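Local atomic coordinates of CG11501 (Drosophila melanogaster, PDB entry 3ZZO), a protein that acts as a secreted cytokine of the fly immune response, promoting survival of Sindbis virus infection by suppressing the immune deficiency pathway. Residues Thr4-Val9 / Glu32-Ala37; Val9-Asp14 / Tyr79-Ile84. All coordinates share one frame; numbering follows the deposited sequence. Where two conformers were deposited one is given.

Contact 1 (Thr4-Val9 / Glu32-Ala37); sequences TSRELV and EVTICA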
ATOM      1  N   THR A   4      -4.538 -10.453   4.547  1.00  8.33           N
ATOM      2  CA  THR A   4      -3.170 -10.454   4.976  1.00  8.90           C
ATOM      3  C   THR A   4      -2.188 -10.016   3.882  1.00  8.46           C
ATOM      4  O   THR A   4      -1.054  -9.712   4.182  1.00 10.23           O
ATOM      5  CB  THR A   4      -2.800 -11.865   5.485  1.00 11.45           C
ATOM      6  OG1 THR A   4      -3.314 -12.836   4.544  1.00 13.38           O
ATOM      7  CG2 THR A   4      -3.370 -12.123   6.870  1.00 13.08           C
ATOM      8  N   SER A   5      -2.627  -9.979   2.629  1.00  7.34           N
ATOM      9  CA  SER A   5      -1.761  -9.529   1.548  1.00  7.35           C
ATOM     10  C   SER A   5      -1.587  -8.012   1.610  1.00  6.61           C
ATOM     11  O   SER A   5      -2.543  -7.289   1.903  1.00  7.25           O
ATOM     12  CB  SER A   5      -2.318  -9.923   0.174  1.00  8.07           C
ATOM     13  OG  SER A   5      -2.301 -11.323   0.036  1.00 10.24           O
ATOM     14  N   ARG A   6      -0.359  -7.569   1.346  1.00  7.08           N
ATOM     15  CA  ARG A   6      -0.040  -6.149   1.228  0.50  7.21           C
ATOM     16  C   ARG A   6       1.154  -5.997   0.316  1.00  6.60           C
ATOM     17  O   ARG A   6       1.749  -7.016  -0.095  1.00  8.14           O
ATOM     18  CB  ARG A   6       0.138  -5.495   2.569  0.50  9.64           C
ATOM     19  CG  ARG A   6       1.257  -6.004   3.421  0.50  9.76           C
ATOM     20  CD  ARG A   6       1.085  -5.751   4.936  0.50 10.32           C
ATOM     21  NE  ARG A   6       2.146  -6.293   5.708  0.50 12.56           N
ATOM     22  CZ  ARG A   6       2.541  -5.750   6.842  0.50 13.38           C
ATOM     23  NH1 ARG A   6       1.993  -4.601   7.334  0.50 12.75           N
ATOM     24  NH2 ARG A   6       3.549  -6.306   7.480  0.50 16.50           N
ATOM     25  N   GLU A   7       1.504  -4.794  -0.071  1.00  6.63           N
ATOM     26  CA  GLU A   7       2.701  -4.556  -0.873  1.00  6.12           C
ATOM     27  C   GLU A   7       3.552  -3.504  -0.225  1.00  6.57           C
ATOM     28  O   GLU A   7       3.068  -2.487   0.263  1.00  7.29           O
ATOM     29  CB  GLU A   7       2.388  -4.115  -2.311  1.00  6.76           C
ATOM     30  CG  GLU A   7       1.910  -5.216  -3.212  1.00  7.09           C
ATOM     31  CD  GLU A   7       1.650  -4.748  -4.613  1.00  7.48           C
ATOM     32  OE1 GLU A   7       1.487  -3.554  -4.871  1.00  7.44           O
ATOM     33  OE2 GLU A   7       1.573  -5.664  -5.496  1.00  9.30           O
ATOM     34  N   LEU A   8       4.850  -3.733  -0.273  1.00  6.43           N
ATOM     35  CA  LEU A   8       5.874  -2.749   0.085  1.00  7.21           C
ATOM     36  C   LEU A   8       6.327  -2.070  -1.183  1.00  6.46           C
ATOM     37  O   LEU A   8       6.834  -2.746  -2.093  1.00  8.08           O
ATOM     38  CB  LEU A   8       7.102  -3.477   0.696  0.50  7.79           C
ATOM     39  CG  LEU A   8       6.898  -4.446   1.900  0.50  7.77           C
ATOM     40  CD1 LEU A   8       8.090  -5.374   2.068  0.50  9.14           C
ATOM     41  CD2 LEU A   8       6.585  -3.668   3.159  0.50 11.04           C
ATOM     42  N   VAL A   9       6.147  -0.772  -1.303  1.00  6.49           N
ATOM     43  CA  VAL A   9       6.457  -0.033  -2.495  1.00  6.74           C
ATOM     44  C   VAL A   9       7.503   1.022  -2.211  1.00  6.78           C
ATOM     45  O   VAL A   9       7.355   1.819  -1.278  1.00  7.64           O
ATOM     46  CB  VAL A   9       5.202   0.642  -3.067  1.00  7.03           C
ATOM     47  CG1 VAL A   9       5.503   1.398  -4.367  1.00  8.49           C
ATOM     48  CG2 VAL A   9       4.078  -0.367  -3.280  1.00  8.20           C
ATOM     49  N   GLU A  32       9.023   5.157   0.925  1.00  7.37           N
ATOM     50  CA  GLU A  32       8.519   3.801   1.055  1.00  7.86           C
ATOM     51  C   GLU A  32       7.149   3.821   1.702  1.00  7.22           C
ATOM     52  O   GLU A  32       6.857   4.649   2.556  1.00  7.92           O
ATOM     53  CB  GLU A  32       9.479   2.948   1.853  1.00 11.08           C
ATOM     54  CG  GLU A  32       9.666   3.320   3.197  1.00 16.99           C
ATOM     55  CD  GLU A  32      10.715   2.454   3.964  1.00 19.65           C
ATOM     56  OE1 GLU A  32      11.771   2.127   3.359  1.00 25.74           O
ATOM     57  OE2 GLU A  32      10.476   2.077   5.174  1.00 25.11           O
ATOM     58  N   VAL A  33       6.317   2.886   1.289  1.00  7.05           N
ATOM     59  CA  VAL A  33       4.969   2.782   1.821  1.00  7.38           C
ATOM     60  C   VAL A  33       4.530   1.313   1.761  1.00  6.83           C
ATOM     61  O   VAL A  33       4.940   0.562   0.874  1.00  8.09           O
ATOM     62  CB  VAL A  33       4.002   3.691   1.012  1.00  7.64           C
ATOM     63  CG1 VAL A  33       3.831   3.222  -0.448  1.00  8.15           C
ATOM     64  CG2 VAL A  33       2.636   3.844   1.712  1.00  8.05           C
ATOM     65  N   THR A  34       3.645   0.929   2.681  1.00  6.37           N
ATOM     66  CA  THR A  34       3.006  -0.377   2.674  1.00  6.20           C
ATOM     67  C   THR A  34       1.547  -0.118   2.349  1.00  6.23           C
ATOM     68  O   THR A  34       0.888   0.615   3.086  1.00  6.63           O
ATOM     69  CB  THR A  34       3.147  -1.077   4.022  1.00  7.25           C
ATOM     70  OG1 THR A  34       4.534  -1.228   4.312  1.00  8.68           O
ATOM     71  CG2 THR A  34       2.525  -2.429   4.012  1.00  8.17           C
ATOM     72  N   ILE A  35       1.044  -0.731   1.270  1.00  6.10           N
ATOM     73  CA  ILE A  35      -0.306  -0.489   0.783  1.00  6.05           C
ATOM     74  C   ILE A  35      -1.142  -1.744   0.798  1.00  5.97           C
ATOM     75  O   ILE A  35      -0.658  -2.868   0.774  1.00  6.36           O
ATOM     76  CB  ILE A  35      -0.270   0.089  -0.662  1.00  5.89           C
ATOM     77  CG1 ILE A  35       0.356  -0.890  -1.662  1.00  6.40           C
ATOM     78  CG2 ILE A  35       0.386   1.451  -0.683  1.00  6.95           C
ATOM     79  CD1 ILE A  35       0.150  -0.532  -3.124  1.00  7.32           C
ATOM     80  N   CYS A  36      -2.457  -1.512   0.791  1.00  6.01           N
ATOM     81  CA  CYS A  36      -3.450  -2.519   0.501  1.00  6.01           C
ATOM     82  C   CYS A  36      -3.832  -2.467  -0.981  1.00  6.29           C
ATOM     83  O   CYS A  36      -3.275  -1.665  -1.749  1.00  6.23           O
ATOM     84  CB  CYS A  36      -4.677  -2.328   1.408  1.00  6.19           C
ATOM     85  SG  CYS A  36      -4.299  -2.398   3.183  1.00  6.50           S
ATOM     86  N   ALA A  37      -4.770  -3.313  -1.384  1.00  6.86           N
ATOM     87  CA  ALA A  37      -5.125  -3.407  -2.811  1.00  7.34           C
ATOM     88  C   ALA A  37      -5.713  -2.147  -3.398  1.00  7.10           C
ATOM     89  O   ALA A  37      -5.654  -1.969  -4.608  1.00  7.92           O
ATOM     90  CB  ALA A  37      -6.079  -4.588  -3.042  1.00  8.15           C
TER
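Ile35 holds CG1 between its own backbone N and carbonyl carbon (chi1 63°), and the nearly extended next torsion carries CD1 across to the neighbouring strand, where it meets Val9 CG2 at 3.9 Å. Val9 supplies that methyl because its first torsion of -178° sets CG1 anti to the backbone N and leaves CG2 beside it. Beside this pair Val33 CG1 lies 3.9 Å from Val9 CB, and the Glu7 side chain runs obliquely past Ile35, its CB close to CG1 and its OE1 near CD1. These four residues share one face of the sheet, on which Phe72 of helix 69-75 rests against Val33 and Ile35; the Glu7 carboxylate reaches the start of that helix through a weak hydrogen bond from Ser69 N to OE1.

The other face carries Arg6, Leu8 and Thr34. Thr34 CG2 packs against the aliphatic stem of Arg6, 3.7 Å from CD, while its OG1 is 3.4 Å from Leu8 CD2, the two side chains running the same way. The Arg6 guanidinium is held through NH1 by Gln42.

Between the faces, strands 6-9 and 32-35 run antiparallel as neighbours in the ferredoxin-like subdomain SD1. Glu7 and Ile35 form one hydrogen-bonded pair, Val9 and Val33 the next, with Leu8 opposite Thr34 in the non-hydrogen-bonded position. The bond from Val9 N to Val33 O is 2.8 Å long and nearly straight (175°). Just beyond the pairing, Cys36 is tied by its disulfide to Cys47. The backbone groups of Glu7, Val9, Val33 and Ile35 are thus paired across the strands, while those of Leu8 and Thr34 bond to Thr87 and Gln42, leaving one face largely aliphatic, though it also holds the Glu7 carboxylate, and the other mixed and partly exposed.

Contact 2 (Val9-Asp14 / Tyr79-Ile84); sequences VEFKMD and YGIQII
Asp14 and Gln82 meet where strand 6-13 ends, and Gln82 NE2 donates to Asp14 OD2 at 3.0 Å. The carboxylate takes this clearly bent bond on its syn side, from a donor tilted out of its plane, the amide being turned 33° from it. Gln82 is bent at chi2 (-59°), which swings the amide along the strand toward Asp14. On the same face Ile84 CD1 lies against the extended Lys12 chain, 3.8 Å from CG.

On the opposite face the contacts are apolar. Ile81 brings CG2 and CD1 obliquely to the Phe11 ring, with CG2 3.9 Å from CD2. Met13 lies alongside Ile81 and bends at chi3 (76°), placing its CE 3.6 Å from Tyr79 CB. Farther along, Ile83 CD1 reaches Val9 CG1 at 3.6 Å.

The two strands belong to the antiparallel sheet of the ferredoxin-like SD1, in which strand 6-13 is an inner strand and strand 81-89 lies at the edge. Lys12 and Gln82 form a hydrogen-bonded pair, with Gln82 N to Lys12 O at 2.8 Å; Phe11-Ile83 and Met13-Ile81 flank it as non-hydrogen-bonded pairs. Ile84 N also donates to Glu10 O. Toward the end of the pairing, Asp14 N reaches Gly80 O over a longer 3.1 Å and from above the carbonyl plane, where the glycine turns with positive phi.

Helix 69-75 covers the apolar face: Phe72 meets the Phe11 ring edge-to-face and also touches Ile81, while Val73 lies on Ile81 and Ile83. Glu10, just before Phe11 in the strand, forms a salt bridge with Lys85.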
ATOM      1  N   VAL A   9       6.147  -0.772  -1.303  1.00  6.49           N
ATOM      2  CA  VAL A   9       6.457  -0.033  -2.495  1.00  6.74           C
ATOM      3  C   VAL A   9       7.503   1.022  -2.211  1.00  6.78           C
ATOM      4  O   VAL A   9       7.355   1.819  -1.278  1.00  7.64           O
ATOM      5  CB  VAL A   9       5.202   0.642  -3.067  1.00  7.03           C
ATOM      6  CG1 VAL A   9       5.503   1.398  -4.367  1.00  8.49           C
ATOM      7  CG2 VAL A   9       4.078  -0.367  -3.280  1.00  8.20           C
ATOM      8  N   GLU A  10       8.585   1.020  -2.992  1.00  6.46           N
ATOM      9  CA  GLU A  10       9.581   2.086  -2.955  1.00  6.73           C
ATOM     10  C   GLU A  10       9.437   2.884  -4.233  1.00  7.09           C
ATOM     11  O   GLU A  10       9.272   2.321  -5.315  1.00  6.79           O
ATOM     12  CB  GLU A  10      11.008   1.525  -2.866  1.00  8.45           C
ATOM     13  CG  GLU A  10      11.274   0.796  -1.597  1.00 12.94           C
ATOM     14  CD  GLU A  10      12.743   0.348  -1.498  1.00 16.20           C
ATOM     15  OE1 GLU A  10      13.623   0.760  -2.306  1.00 21.22           O
ATOM     16  OE2 GLU A  10      13.015  -0.515  -0.620  1.00 19.77           O
ATOM     17  N   PHE A  11       9.490   4.207  -4.112  1.00  6.55           N
ATOM     18  CA  PHE A  11       9.206   5.053  -5.267  1.00  6.80           C
ATOM     19  C   PHE A  11       9.819   6.426  -5.065  1.00  6.37           C
ATOM     20  O   PHE A  11      10.131   6.824  -3.929  1.00  7.76           O
ATOM     21  CB  PHE A  11       7.682   5.186  -5.454  1.00  6.59           C
ATOM     22  CG  PHE A  11       6.961   5.855  -4.294  1.00  6.66           C
ATOM     23  CD1 PHE A  11       6.597   5.118  -3.165  1.00  6.89           C
ATOM     24  CD2 PHE A  11       6.660   7.210  -4.334  1.00  6.82           C
ATOM     25  CE1 PHE A  11       5.979   5.753  -2.108  1.00  7.19           C
ATOM     26  CE2 PHE A  11       6.030   7.840  -3.254  1.00  6.56           C
ATOM     27  CZ  PHE A  11       5.694   7.100  -2.153  1.00  7.32           C
ATOM     28  N   LYS A  12       9.934   7.164  -6.142  1.00  7.26           N
ATOM     29  CA  LYS A  12      10.292   8.577  -6.103  1.00  7.41           C
ATOM     30  C   LYS A  12       9.091   9.371  -6.604  1.00  7.60           C
ATOM     31  O   LYS A  12       8.119   8.807  -7.099  1.00  7.82           O
ATOM     32  CB  LYS A  12      11.568   8.849  -6.887  1.00  7.75           C
ATOM     33  CG  LYS A  12      12.783   8.354  -6.137  1.00  9.49           C
ATOM     34  CD  LYS A  12      14.113   8.458  -6.929  1.00 11.29           C
ATOM     35  CE  LYS A  12      15.292   7.919  -6.100  1.00 13.34           C
ATOM     36  NZ  LYS A  12      16.513   7.799  -6.933  1.00 16.08           N
ATOM     37  N   MET A  13       9.123  10.681  -6.399  1.00  7.85           N
ATOM     38  CA  MET A  13       7.990  11.557  -6.699  1.00  8.71           C
ATOM     39  C   MET A  13       8.480  12.757  -7.480  1.00  8.81           C
ATOM     40  O   MET A  13       9.446  13.411  -7.087  1.00  9.58           O
ATOM     41  CB  MET A  13       7.381  12.091  -5.363  1.00  9.70           C
ATOM     42  CG  MET A  13       6.826  11.001  -4.493  1.00  9.44           C
ATOM     43  SD  MET A  13       6.162  11.627  -2.964  1.00  9.33           S
ATOM     44  CE  MET A  13       4.619  12.335  -3.549  1.00  9.26           C
ATOM     45  N   ASP A  14       7.789  13.107  -8.536  1.00  9.09           N
ATOM     46  CA  ASP A  14       8.119  14.316  -9.276  1.00 10.31           C
ATOM     47  C   ASP A  14       7.665  15.585  -8.599  1.00  9.47           C
ATOM     48  O   ASP A  14       8.287  16.630  -8.727  1.00 10.54           O
ATOM     49  CB  ASP A  14       7.502  14.257 -10.660  1.00 11.59           C
ATOM     50  CG  ASP A  14       8.073  13.152 -11.519  1.00 14.15           C
ATOM     51  OD1 ASP A  14       9.268  12.790 -11.361  1.00 15.93           O
ATOM     52  OD2 ASP A  14       7.270  12.624 -12.271  1.00 21.09           O
ATOM     53  N   TYR A  79       1.105  13.787  -8.293  1.00  9.51           N
ATOM     54  CA  TYR A  79       2.453  13.751  -7.744  1.00  9.45           C
ATOM     55  C   TYR A  79       3.461  13.126  -8.681  1.00  9.19           C
ATOM     56  O   TYR A  79       4.660  13.333  -8.494  1.00 11.13           O
ATOM     57  CB  TYR A  79       2.453  13.050  -6.393  1.00  9.57           C
ATOM     58  CG  TYR A  79       1.593  13.730  -5.382  1.00  9.82           C
ATOM     59  CD1 TYR A  79       1.847  15.031  -5.004  1.00 12.47           C
ATOM     60  CD2 TYR A  79       0.496  13.110  -4.834  1.00 12.82           C
ATOM     61  CE1 TYR A  79       1.047  15.667  -4.089  1.00 15.31           C
ATOM     62  CE2 TYR A  79      -0.326  13.724  -3.914  1.00 14.81           C
ATOM     63  CZ  TYR A  79      -0.008  14.999  -3.523  1.00 14.70           C
ATOM     64  OH  TYR A  79      -0.784  15.633  -2.615  1.00 17.23           O
ATOM     65  N   GLY A  80       3.038  12.348  -9.669  1.00  9.19           N
ATOM     66  CA  GLY A  80       4.005  11.742 -10.573  1.00  9.58           C
ATOM     67  C   GLY A  80       4.862  10.662  -9.881  1.00  9.24           C
ATOM     68  O   GLY A  80       6.088  10.803  -9.746  1.00 11.84           O
ATOM     69  N   ILE A  81       4.224   9.570  -9.508  1.00  7.86           N
ATOM     70  CA  ILE A  81       4.862   8.492  -8.772  1.00  7.54           C
ATOM     71  C   ILE A  81       5.731   7.662  -9.727  1.00  7.20           C
ATOM     72  O   ILE A  81       5.226   7.140 -10.730  1.00  8.53           O
ATOM     73  CB  ILE A  81       3.829   7.584  -8.120  1.00  7.12           C
ATOM     74  CG1 ILE A  81       2.878   8.335  -7.182  1.00  7.31           C
ATOM     75  CG2 ILE A  81       4.500   6.409  -7.423  1.00  7.52           C
ATOM     76  CD1 ILE A  81       3.593   9.130  -6.099  1.00  8.39           C
ATOM     77  N   GLN A  82       7.022   7.569  -9.404  1.00  6.79           N
ATOM     78  CA  GLN A  82       7.997   6.820 -10.166  1.00  7.25           C
ATOM     79  C   GLN A  82       8.348   5.568  -9.375  1.00  6.28           C
ATOM     80  O   GLN A  82       9.151   5.586  -8.432  1.00  6.95           O
ATOM     81  CB  GLN A  82       9.239   7.677 -10.421  1.00  7.70           C
ATOM     82  CG  GLN A  82       8.929   8.983 -11.147  1.00  8.95           C
ATOM     83  CD  GLN A  82       8.281   8.779 -12.475  1.00  8.50           C
ATOM     84  OE1 GLN A  82       8.577   7.814 -13.205  1.00 11.06           O
ATOM     85  NE2 GLN A  82       7.442   9.699 -12.878  1.00 10.06           N
ATOM     86  N   ILE A  83       7.739   4.442  -9.721  1.00  6.68           N
ATOM     87  CA  ILE A  83       7.934   3.177  -8.995  1.00  6.63           C
ATOM     88  C   ILE A  83       9.349   2.672  -9.195  1.00  7.03           C
ATOM     89  O   ILE A  83       9.847   2.634 -10.314  1.00  7.52           O
ATOM     90  CB  ILE A  83       6.917   2.113  -9.479  1.00  7.49           C
ATOM     91  CG1 ILE A  83       5.468   2.583  -9.180  1.00  7.60           C
ATOM     92  CG2 ILE A  83       7.227   0.742  -8.918  1.00  8.46           C
ATOM     93  CD1 ILE A  83       5.107   2.496  -7.757  1.00  8.46           C
ATOM     94  N   ILE A  84       9.983   2.258  -8.109  1.00  7.00           N
ATOM     95  CA  ILE A  84      11.315   1.652  -8.148  1.00  7.53           C
ATOM     96  C   ILE A  84      11.243   0.155  -7.847  1.00  7.85           C
ATOM     97  O   ILE A  84      11.853  -0.630  -8.539  1.00  9.26           O
ATOM     98  CB  ILE A  84      12.277   2.344  -7.184  1.00  8.42           C
ATOM     99  CG1 ILE A  84      12.475   3.793  -7.624  1.00 10.52           C
ATOM    100  CG2 ILE A  84      13.648   1.640  -7.130  1.00 10.03           C
ATOM    101  CD1 ILE A  84      13.127   4.647  -6.611  1.00 13.49           C
TER

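Both contacts hold strand 6-13, contact 1 joining its first half to strand 31-35 and contact 2 its second half to the edge strand 81-89. Their centres are 14 Å apart, and Val9 serves both. Contact 1 lies near the middle of the chain; contact 2 sits farther out, with more exposed residues, and a polar side-chain bond links its segments, whereas in contact 1 the hydrogen bonds between the segments are all backbone. Phe72 of helix 69-75 packs on the apolar face of each, and Val33 CG1 touches Phe11 CE1 at 3.7 Å, making that face continuous. The short strand segments of contact 1 run closer to exactly antiparallel (169°) than those of contact 2 (141°).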